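Local coordinates for protein arsenite methyltransferase (Chlamydomonas reinhardtii, PDB 5EVJ) that probably methylates trivalent arsenic in steps, taking the methyl groups from S-adenosylmethionine to give mono-, di- and trimethylated products, at residues V87-A92 and L165-C170; E159-D164 and L189-E194; E184-L189 and V237-P242. The protein carries 15 engineered substitutions. All coordinates share one frame; numbering follows the deposited sequence.

Contact 1: V87-A92 and L165-C170. Engineered in segment 87-92: Ala92 (natural residue Cys).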
loop_
_atom_site.group_PDB
_atom_site.type_symbol
_atom_site.label_atom_id
_atom_site.label_comp_id
_atom_site.label_asym_id
_atom_site.label_seq_id
_atom_site.Cartn_x
_atom_site.Cartn_y
_atom_site.Cartn_z
ATOM N N VAL A 87 4.946 -0.337 10.947
ATOM C CA VAL A 87 4.685 0.217 9.698
ATOM C C VAL A 87 5.830 1.079 9.257
ATOM O O VAL A 87 6.278 1.936 9.995
ATOM C CB VAL A 87 3.452 1.136 9.820
ATOM C CG1 VAL A 87 3.207 1.911 8.516
ATOM C CG2 VAL A 87 2.223 0.310 10.210
ATOM N N LEU A 88 6.229 0.934 8.003
ATOM C CA LEU A 88 7.221 1.801 7.370
ATOM C C LEU A 88 6.521 2.677 6.338
ATOM O O LEU A 88 5.822 2.186 5.455
ATOM C CB LEU A 88 8.292 0.932 6.706
ATOM C CG LEU A 88 9.395 1.678 5.938
ATOM C CD1 LEU A 88 10.197 2.613 6.890
ATOM C CD2 LEU A 88 10.295 0.642 5.302
ATOM N N ASP A 89 6.684 3.990 6.464
ATOM C CA ASP A 89 6.046 4.944 5.609
ATOM C C ASP A 89 7.157 5.528 4.741
ATOM O O ASP A 89 8.081 6.193 5.238
ATOM C CB ASP A 89 5.387 6.011 6.453
ATOM C CG ASP A 89 4.619 7.034 5.608
ATOM O OD1 ASP A 89 4.133 6.626 4.555
ATOM O OD2 ASP A 89 4.501 8.245 5.967
ATOM N N LEU A 90 7.136 5.164 3.459
ATOM C CA LEU A 90 8.142 5.620 2.504
ATOM C C LEU A 90 7.806 7.003 1.963
ATOM O O LEU A 90 6.802 7.158 1.349
ATOM C CB LEU A 90 8.227 4.675 1.317
ATOM C CG LEU A 90 8.691 3.221 1.524
ATOM C CD1 LEU A 90 8.734 2.582 0.141
ATOM C CD2 LEU A 90 10.034 3.063 2.217
ATOM N N GLY A 91 8.648 8.001 2.207
ATOM C CA GLY A 91 8.465 9.355 1.668
ATOM C C GLY A 91 7.507 10.062 2.578
ATOM O O GLY A 91 6.528 10.630 2.135
ATOM N N ALA A 92 7.780 10.019 3.874
ATOM C CA ALA A 92 6.786 10.481 4.823
ATOM C C ALA A 92 6.509 11.963 4.735
ATOM O O ALA A 92 5.467 12.436 5.250
ATOM C CB ALA A 92 7.201 10.106 6.231
ATOM N N LEU A 165 4.038 -3.723 7.467
ATOM C CA LEU A 165 3.415 -3.002 6.393
ATOM C C LEU A 165 4.441 -2.054 5.915
ATOM O O LEU A 165 5.170 -1.415 6.750
ATOM C CB LEU A 165 2.224 -2.105 6.854
ATOM C CG LEU A 165 0.846 -2.744 6.994
ATOM C CD1 LEU A 165 0.355 -3.312 5.668
ATOM C CD2 LEU A 165 0.850 -3.899 8.034
ATOM N N VAL A 166 4.455 -1.861 4.583
ATOM C CA VAL A 166 5.199 -0.763 3.991
ATOM C C VAL A 166 4.176 0.023 3.251
ATOM O O VAL A 166 3.418 -0.550 2.487
ATOM C CB VAL A 166 6.377 -1.247 3.076
ATOM C CG1 VAL A 166 6.988 -0.086 2.352
ATOM C CG2 VAL A 166 7.480 -1.890 3.917
ATOM N N ILE A 167 4.124 1.339 3.478
ATOM C CA ILE A 167 3.140 2.221 2.842
ATOM C C ILE A 167 3.829 3.424 2.185
ATOM O O ILE A 167 4.971 3.800 2.562
ATOM C CB ILE A 167 1.983 2.720 3.780
ATOM C CG1 ILE A 167 2.443 3.918 4.621
ATOM C CG2 ILE A 167 1.303 1.554 4.542
ATOM C CD1 ILE A 167 1.468 4.323 5.746
ATOM N N SER A 168 3.116 4.024 1.212
ATOM C CA SER A 168 3.676 5.067 0.387
ATOM C C SER A 168 2.567 5.819 -0.273
ATOM O O SER A 168 1.517 5.270 -0.558
ATOM C CB SER A 168 4.556 4.486 -0.714
ATOM O OG SER A 168 5.455 5.474 -1.185
ATOM N N ASN A 169 2.812 7.089 -0.582
ATOM C CA ASN A 169 1.748 7.877 -1.174
ATOM C C ASN A 169 2.298 8.760 -2.286
ATOM O O ASN A 169 2.849 9.844 -2.013
ATOM C CB ASN A 169 1.049 8.656 -0.073
ATOM C CG ASN A 169 -0.258 9.265 -0.527
ATOM O OD1 ASN A 169 -0.496 9.408 -1.727
ATOM N ND2 ASN A 169 -1.100 9.684 0.429
ATOM N N CYS A 170 2.242 8.260 -3.528
ATOM C CA CYS A 170 2.570 9.051 -4.722
ATOM C C CYS A 170 3.938 9.599 -4.710
ATOM O O CYS A 170 4.082 10.787 -4.989
ATOM C CB CYS A 170 1.652 10.276 -4.822
ATOM S SG CYS A 170 0.548 10.338 -6.251
HETATM O O HOH W 1 4.270 9.005 0.802
#
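Ile167 faces Asp89 across two adjacent parallel strands, 87-90 and 165-169, and its backbone grips the residues flanking Asp89. Ile167 N donates to Leu88 O at 2.7 Å, and Ile167 O accepts from Leu90 N, also at 2.7 Å. One register step earlier Leu88 N meets Leu165 O at 2.9 Å. All three bonds are almost straight, near 168° at the hydrogen.

The apolar contacts divide between the sheet's two faces. Val87 CG2 meets Leu165 CB on one. On the other, Leu88 and Val166 run alongside each other in the same direction, with Leu88 CD2 4.0 Å from Val166 CG2, while Leu90 CG reaches Val166 CG1 at 3.8 Å. Beta-branched Val87, Val166 and Ile167 suit the extended backbone, the leucines fill the buried faces, and helix 178-188 covers this second face.

Asp89 makes a mixed contact, its OD1 lying against the hydrocarbon of Ile167. With Ile167 CG1 between its backbone N and carbonyl carbon (chi1 82°), that methylene comes to 3.2 Å from Asp89 OD1, a tight fit. At the far end a water accepts from Asn169 N at 2.8 Å and can also donate to Gly91 O, while Cys170 closes a disulfide with Cys74.

Such central parallel strands, with a glycine-rich turn following strand 86-90, are the hallmark of the Rossmann-like class I methyltransferase fold, whose turn at this place usually cradles S-adenosylmethionine.

Contact 2: E159-D164 and L189-E194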
loop_
_atom_site.group_PDB
_atom_site.type_symbol
_atom_site.label_atom_id
_atom_site.label_comp_id
_atom_site.label_asym_id
_atom_site.label_seq_id
_atom_site.Cartn_x
_atom_site.Cartn_y
_atom_site.Cartn_z
ATOM N N GLU A 159 16.533 -3.248 8.726
ATOM C CA GLU A 159 16.818 -4.652 8.665
ATOM C C GLU A 159 15.714 -5.457 7.930
ATOM O O GLU A 159 14.559 -5.050 7.852
ATOM C CB GLU A 159 16.932 -5.248 10.093
ATOM C CG GLU A 159 17.771 -4.509 11.160
ATOM C CD GLU A 159 19.290 -4.563 10.903
ATOM O OE1 GLU A 159 19.785 -5.395 10.088
ATOM O OE2 GLU A 159 20.030 -3.754 11.526
ATOM N N ASP A 160 16.115 -6.624 7.450
ATOM C CA ASP A 160 15.276 -7.629 6.856
ATOM C C ASP A 160 14.157 -7.940 7.804
ATOM O O ASP A 160 14.376 -8.007 9.001
ATOM C CB ASP A 160 16.095 -8.908 6.692
ATOM C CG ASP A 160 17.147 -8.779 5.668
ATOM O OD1 ASP A 160 17.455 -7.660 5.217
ATOM O OD2 ASP A 160 17.722 -9.815 5.310
ATOM N N SER A 161 12.955 -8.176 7.255
ATOM C CA SER A 161 11.801 -8.619 8.031
ATOM C C SER A 161 11.519 -7.778 9.244
ATOM O O SER A 161 11.160 -8.273 10.266
ATOM C CB SER A 161 11.953 -10.100 8.450
ATOM O OG SER A 161 12.382 -10.842 7.325
ATOM N N SER A 162 11.669 -6.487 9.156
ATOM C CA SER A 162 11.487 -5.676 10.393
ATOM C C SER A 162 10.189 -4.895 10.380
ATOM O O SER A 162 9.906 -4.162 11.317
ATOM C CB SER A 162 12.683 -4.755 10.562
ATOM O OG SER A 162 12.871 -3.970 9.405
ATOM N N PHE A 163 9.374 -5.068 9.327
ATOM C CA PHE A 163 8.125 -4.312 9.215
ATOM C C PHE A 163 6.979 -5.207 8.764
ATOM O O PHE A 163 7.163 -6.132 7.930
ATOM C CB PHE A 163 8.273 -3.155 8.237
ATOM C CG PHE A 163 9.120 -2.042 8.774
ATOM C CD1 PHE A 163 8.595 -1.130 9.666
ATOM C CD2 PHE A 163 10.456 -1.917 8.400
ATOM C CE1 PHE A 163 9.352 -0.095 10.179
ATOM C CE2 PHE A 163 11.228 -0.904 8.939
ATOM C CZ PHE A 163 10.652 0.032 9.813
ATOM N N ASP A 164 5.800 -4.932 9.280
ATOM C CA ASP A 164 4.641 -5.679 8.833
ATOM C C ASP A 164 3.988 -5.068 7.605
ATOM O O ASP A 164 3.469 -5.820 6.813
ATOM C CB ASP A 164 3.629 -5.747 9.948
ATOM C CG ASP A 164 4.216 -6.459 11.183
ATOM O OD1 ASP A 164 4.594 -7.658 11.076
ATOM O OD2 ASP A 164 4.271 -5.788 12.228
ATOM N N LEU A 189 10.053 -6.348 4.692
ATOM C CA LEU A 189 8.779 -6.975 5.112
ATOM C C LEU A 189 9.029 -8.316 5.758
ATOM O O LEU A 189 9.800 -9.159 5.279
ATOM C CB LEU A 189 7.804 -7.165 3.911
ATOM C CG LEU A 189 7.100 -5.870 3.474
ATOM C CD1 LEU A 189 6.402 -6.045 2.135
ATOM C CD2 LEU A 189 6.133 -5.419 4.587
ATOM N N ALA A 190 8.334 -8.526 6.847
ATOM C CA ALA A 190 8.303 -9.819 7.442
ATOM C C ALA A 190 7.319 -10.713 6.669
ATOM O O ALA A 190 6.402 -10.250 6.059
ATOM C CB ALA A 190 7.811 -9.679 8.878
ATOM N N PRO A 191 7.495 -12.010 6.759
ATOM C CA PRO A 191 6.474 -12.873 6.156
ATOM C C PRO A 191 5.054 -12.513 6.579
ATOM O O PRO A 191 4.805 -12.120 7.751
ATOM C CB PRO A 191 6.843 -14.277 6.613
ATOM C CG PRO A 191 8.312 -14.167 7.049
ATOM C CD PRO A 191 8.676 -12.731 7.291
ATOM N N GLY A 192 4.129 -12.615 5.614
ATOM C CA GLY A 192 2.706 -12.319 5.858
ATOM C C GLY A 192 2.436 -10.834 5.898
ATOM O O GLY A 192 1.265 -10.391 6.091
ATOM N N GLY A 193 3.471 -10.047 5.610
ATOM C CA GLY A 193 3.299 -8.584 5.507
ATOM C C GLY A 193 2.849 -8.111 4.149
ATOM O O GLY A 193 2.711 -8.883 3.211
ATOM N N GLU A 194 2.690 -6.810 4.014
ATOM C CA GLU A 194 2.162 -6.247 2.842
ATOM C C GLU A 194 2.810 -4.859 2.538
ATOM O O GLU A 194 2.966 -4.023 3.434
ATOM C CB GLU A 194 0.643 -6.060 3.037
ATOM C CG GLU A 194 -0.077 -5.506 1.819
ATOM C CD GLU A 194 -1.487 -4.960 2.091
ATOM O OE1 GLU A 194 -2.061 -5.174 3.187
ATOM O OE2 GLU A 194 -2.071 -4.314 1.172
#
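Leu189 brings a methyl of its side chain against the carbonyl oxygens of Phe163 and Asp164. Its CB is directed away from segment 159-164, but with CG anti to the carbonyl carbon (chi1 -77°) the branch swings round, so that CD2 lies 3.5 Å from Asp164 O and 3.6 Å from Phe163 O. The methyl packs against two carbonyl oxygens that already accept from backbone N-H groups: Phe163 O from Ala190 N at 2.9 Å, and Asp164 O from Glu194 N, in the carbonyl plane, at 3.1 Å.

Phe163 and Leu189 are paired in parallel, yet their side chains diverge. The phenyl ring leads off toward Val87 and Leu88, where its CD1 packs against their backbone; a large apolar ring suits this buried place. CB of Asp164 is directed away from segment 189-194, and its OD2 accepts from the backbone N of Arg86.

These bonds tie the start of strand 163-169 to the short strand 189-190 that follows helix 178-188, and to the start of strand 193-202; strand, helix and strand together form a beta-alpha-beta crossover, right-handed in Rossmann-like folds.

Toward solvent the packing is small. Ser161 sets CB beside Ala190, 3.8 Å from its CA, and Ser161 OG lies 4.2 Å from Pro191 CD. Short side chains suit this approach, in which Ser161 CA also points its hydrogen at Leu189 O. Each segment turns sharply here. The type II turn from Glu159 to Ser162 is clasped by Ser162 OG on Glu159 O; that from Ala190 to Gly193 has Pro191 at its second position and Gly192, at positive phi, at its third. Gly193, without a side chain, brings its CA to 3.1 Å from Asp164 O.

Contact 3: E184-L189 and V237-P242. Engineered in segment 184-189: Ala185 (natural residue Cys).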
loop_
_atom_site.group_PDB
_atom_site.type_symbol
_atom_site.label_atom_id
_atom_site.label_comp_id
_atom_site.label_asym_id
_atom_site.label_seq_id
_atom_site.Cartn_x
_atom_site.Cartn_y
_atom_site.Cartn_z
ATOM N N GLU A 184 13.565 -3.367 -1.928
ATOM C CA GLU A 184 13.839 -3.010 -0.520
ATOM C C GLU A 184 12.620 -3.191 0.375
ATOM O O GLU A 184 12.728 -3.819 1.474
ATOM C CB GLU A 184 14.455 -1.592 -0.408
ATOM C CG GLU A 184 15.912 -1.672 -0.928
ATOM C CD GLU A 184 16.856 -2.290 0.105
ATOM O OE1 GLU A 184 17.272 -3.510 -0.038
ATOM O OE2 GLU A 184 17.163 -1.523 1.081
ATOM N N ALA A 185 11.463 -2.659 -0.079
ATOM C CA ALA A 185 10.151 -2.959 0.548
ATOM C C ALA A 185 10.043 -4.439 0.798
ATOM O O ALA A 185 9.845 -4.892 1.945
ATOM C CB ALA A 185 9.000 -2.501 -0.327
ATOM N N TYR A 186 10.310 -5.201 -0.253
ATOM C CA TYR A 186 10.224 -6.644 -0.156
ATOM C C TYR A 186 11.175 -7.198 0.946
ATOM O O TYR A 186 10.805 -8.154 1.678
ATOM C CB TYR A 186 10.483 -7.325 -1.506
ATOM C CG TYR A 186 10.148 -8.779 -1.460
ATOM C CD1 TYR A 186 11.100 -9.764 -1.020
ATOM C CD2 TYR A 186 8.863 -9.203 -1.790
ATOM C CE1 TYR A 186 10.777 -11.129 -0.974
ATOM C CE2 TYR A 186 8.529 -10.560 -1.769
ATOM C CZ TYR A 186 9.472 -11.502 -1.340
ATOM O OH TYR A 186 9.053 -12.822 -1.303
ATOM N N ARG A 187 12.381 -6.617 1.038
ATOM C CA ARG A 187 13.395 -7.150 1.962
ATOM C C ARG A 187 13.004 -6.816 3.398
ATOM O O ARG A 187 13.168 -7.641 4.268
ATOM C CB ARG A 187 14.786 -6.572 1.626
ATOM C CG ARG A 187 15.937 -7.009 2.559
ATOM C CD ARG A 187 17.318 -6.272 2.287
ATOM N NE ARG A 187 17.198 -4.803 2.417
ATOM C CZ ARG A 187 17.161 -4.164 3.591
ATOM N NH1 ARG A 187 17.021 -2.842 3.643
ATOM N NH2 ARG A 187 17.286 -4.847 4.723
ATOM N N VAL A 188 12.538 -5.590 3.653
ATOM C CA VAL A 188 12.234 -5.216 5.030
ATOM C C VAL A 188 10.870 -5.758 5.571
ATOM O O VAL A 188 10.602 -5.671 6.798
ATOM C CB VAL A 188 12.308 -3.685 5.233
ATOM C CG1 VAL A 188 13.692 -3.102 4.777
ATOM C CG2 VAL A 188 11.120 -3.003 4.586
ATOM N N LEU A 189 10.053 -6.348 4.692
ATOM C CA LEU A 189 8.779 -6.975 5.112
ATOM C C LEU A 189 9.029 -8.316 5.758
ATOM O O LEU A 189 9.800 -9.159 5.279
ATOM C CB LEU A 189 7.804 -7.165 3.911
ATOM C CG LEU A 189 7.100 -5.870 3.474
ATOM C CD1 LEU A 189 6.402 -6.045 2.135
ATOM C CD2 LEU A 189 6.133 -5.419 4.587
ATOM N N VAL A 237 10.539 -8.795 -8.519
ATOM C CA VAL A 237 11.075 -8.569 -7.235
ATOM C C VAL A 237 10.488 -9.564 -6.217
ATOM O O VAL A 237 11.052 -9.745 -5.164
ATOM C CB VAL A 237 10.703 -7.121 -6.951
ATOM C CG1 VAL A 237 10.234 -6.916 -5.558
ATOM C CG2 VAL A 237 11.751 -6.152 -7.473
ATOM N N GLY A 238 9.381 -10.261 -6.524
ATOM C CA GLY A 238 8.899 -11.340 -5.648
ATOM C C GLY A 238 7.435 -11.101 -5.246
ATOM O O GLY A 238 6.832 -11.986 -4.641
ATOM N N PHE A 239 6.864 -9.930 -5.589
ATOM C CA PHE A 239 5.429 -9.663 -5.427
ATOM C C PHE A 239 4.669 -10.270 -6.617
ATOM O O PHE A 239 4.374 -9.590 -7.621
ATOM C CB PHE A 239 5.179 -8.176 -5.357
ATOM C CG PHE A 239 5.702 -7.541 -4.094
ATOM C CD1 PHE A 239 5.277 -8.007 -2.835
ATOM C CD2 PHE A 239 6.654 -6.505 -4.148
ATOM C CE1 PHE A 239 5.748 -7.395 -1.671
ATOM C CE2 PHE A 239 7.145 -5.918 -2.972
ATOM C CZ PHE A 239 6.676 -6.355 -1.745
ATOM N N THR A 240 4.342 -11.556 -6.514
ATOM C CA THR A 240 3.891 -12.290 -7.664
ATOM C C THR A 240 2.490 -11.976 -8.119
ATOM O O THR A 240 2.152 -12.308 -9.247
ATOM C CB THR A 240 4.048 -13.738 -7.380
ATOM O OG1 THR A 240 5.351 -13.900 -6.848
ATOM C CG2 THR A 240 3.864 -14.616 -8.649
ATOM N N ASP A 241 1.660 -11.359 -7.259
ATOM C CA ASP A 241 0.237 -11.129 -7.631
ATOM C C ASP A 241 -0.309 -9.872 -7.030
ATOM O O ASP A 241 -1.132 -9.917 -6.112
ATOM C CB ASP A 241 -0.579 -12.349 -7.314
ATOM C CG ASP A 241 -2.088 -12.174 -7.634
ATOM O OD1 ASP A 241 -2.480 -11.357 -8.512
ATOM O OD2 ASP A 241 -2.912 -12.855 -7.000
ATOM N N PRO A 242 0.187 -8.723 -7.507
ATOM C CA PRO A 242 -0.337 -7.448 -7.085
ATOM C C PRO A 242 -1.847 -7.392 -7.211
ATOM O O PRO A 242 -2.368 -7.912 -8.144
ATOM C CB PRO A 242 0.270 -6.446 -8.104
ATOM C CG PRO A 242 1.533 -7.073 -8.529
ATOM C CD PRO A 242 1.114 -8.545 -8.643
#
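Tyr186 presents the edge of its ring to the face of Phe239 in a T-shaped stack, with centroids 5.1 Å apart and planes at 74°. The touching atom is Tyr186 CD2, which sits above the phenyl ring, displaced toward its rim, and lies 3.6 Å from Phe239 CZ. The geometry sets the weakly positive hydrogens of the tyrosine edge against the electron-rich phenyl face. CG of Tyr186 runs anti to its own N (chi1 -169°), which carries the ring off the helix and across to the loop.

Two further partners meet the tyrosine. Val237 O stands over the centre of one face, 3.9 Å above the plane, and Gly238 O approaches Tyr186 CE2 obliquely at 3.6 Å. Val237 CG1 adds an apolar touch on Tyr186 CB. At the edge of the Phe239 ring, near its plane, Leu189 CD1 packs at 3.9 Å from Phe239 CZ.

Behind this shell, Gly238 ends helix 227-237 in a Schellman motif; its positive phi suits glycine, and the bare CA lets the tyrosine come close. Phe239 follows as the centre of an inverse gamma turn, and Ala234 and Leu273 also touch its ring. Lys275 makes a cation-pi contact with Tyr186 and donates to the carbonyls of Tyr186 and Leu189, while Arg187 clasps Glu184 side-on within helix 178-188.

No hydrogen bond spans the two segments, so their cohesion comes from ring-on-ring packing and dispersion, with Lys275 probably strengthening the hold on the tyrosine through its charge.

Contact 1 is entirely buried in the middle of the sheet, whereas contacts 2 and 3 are only partly buried, with centres about 9 Å apart. Strand 163-169 serves contacts 1 and 2, pairing with strand 86-90 in the first and meeting the start of strand 193-202 in the second; Val166 N probably bonds to Glu194 O between them. Leu189 belongs to both contacts 2 and 3, and a salt bridge from Asp160 to Arg187 also joins these two. The chemistry changes accordingly: regular backbone pairing with aliphatic faces in contact 1, a short parallel bridge and one further backbone bond next to tight turns in contact 2, and aromatic packing of helix on loop in contact 3.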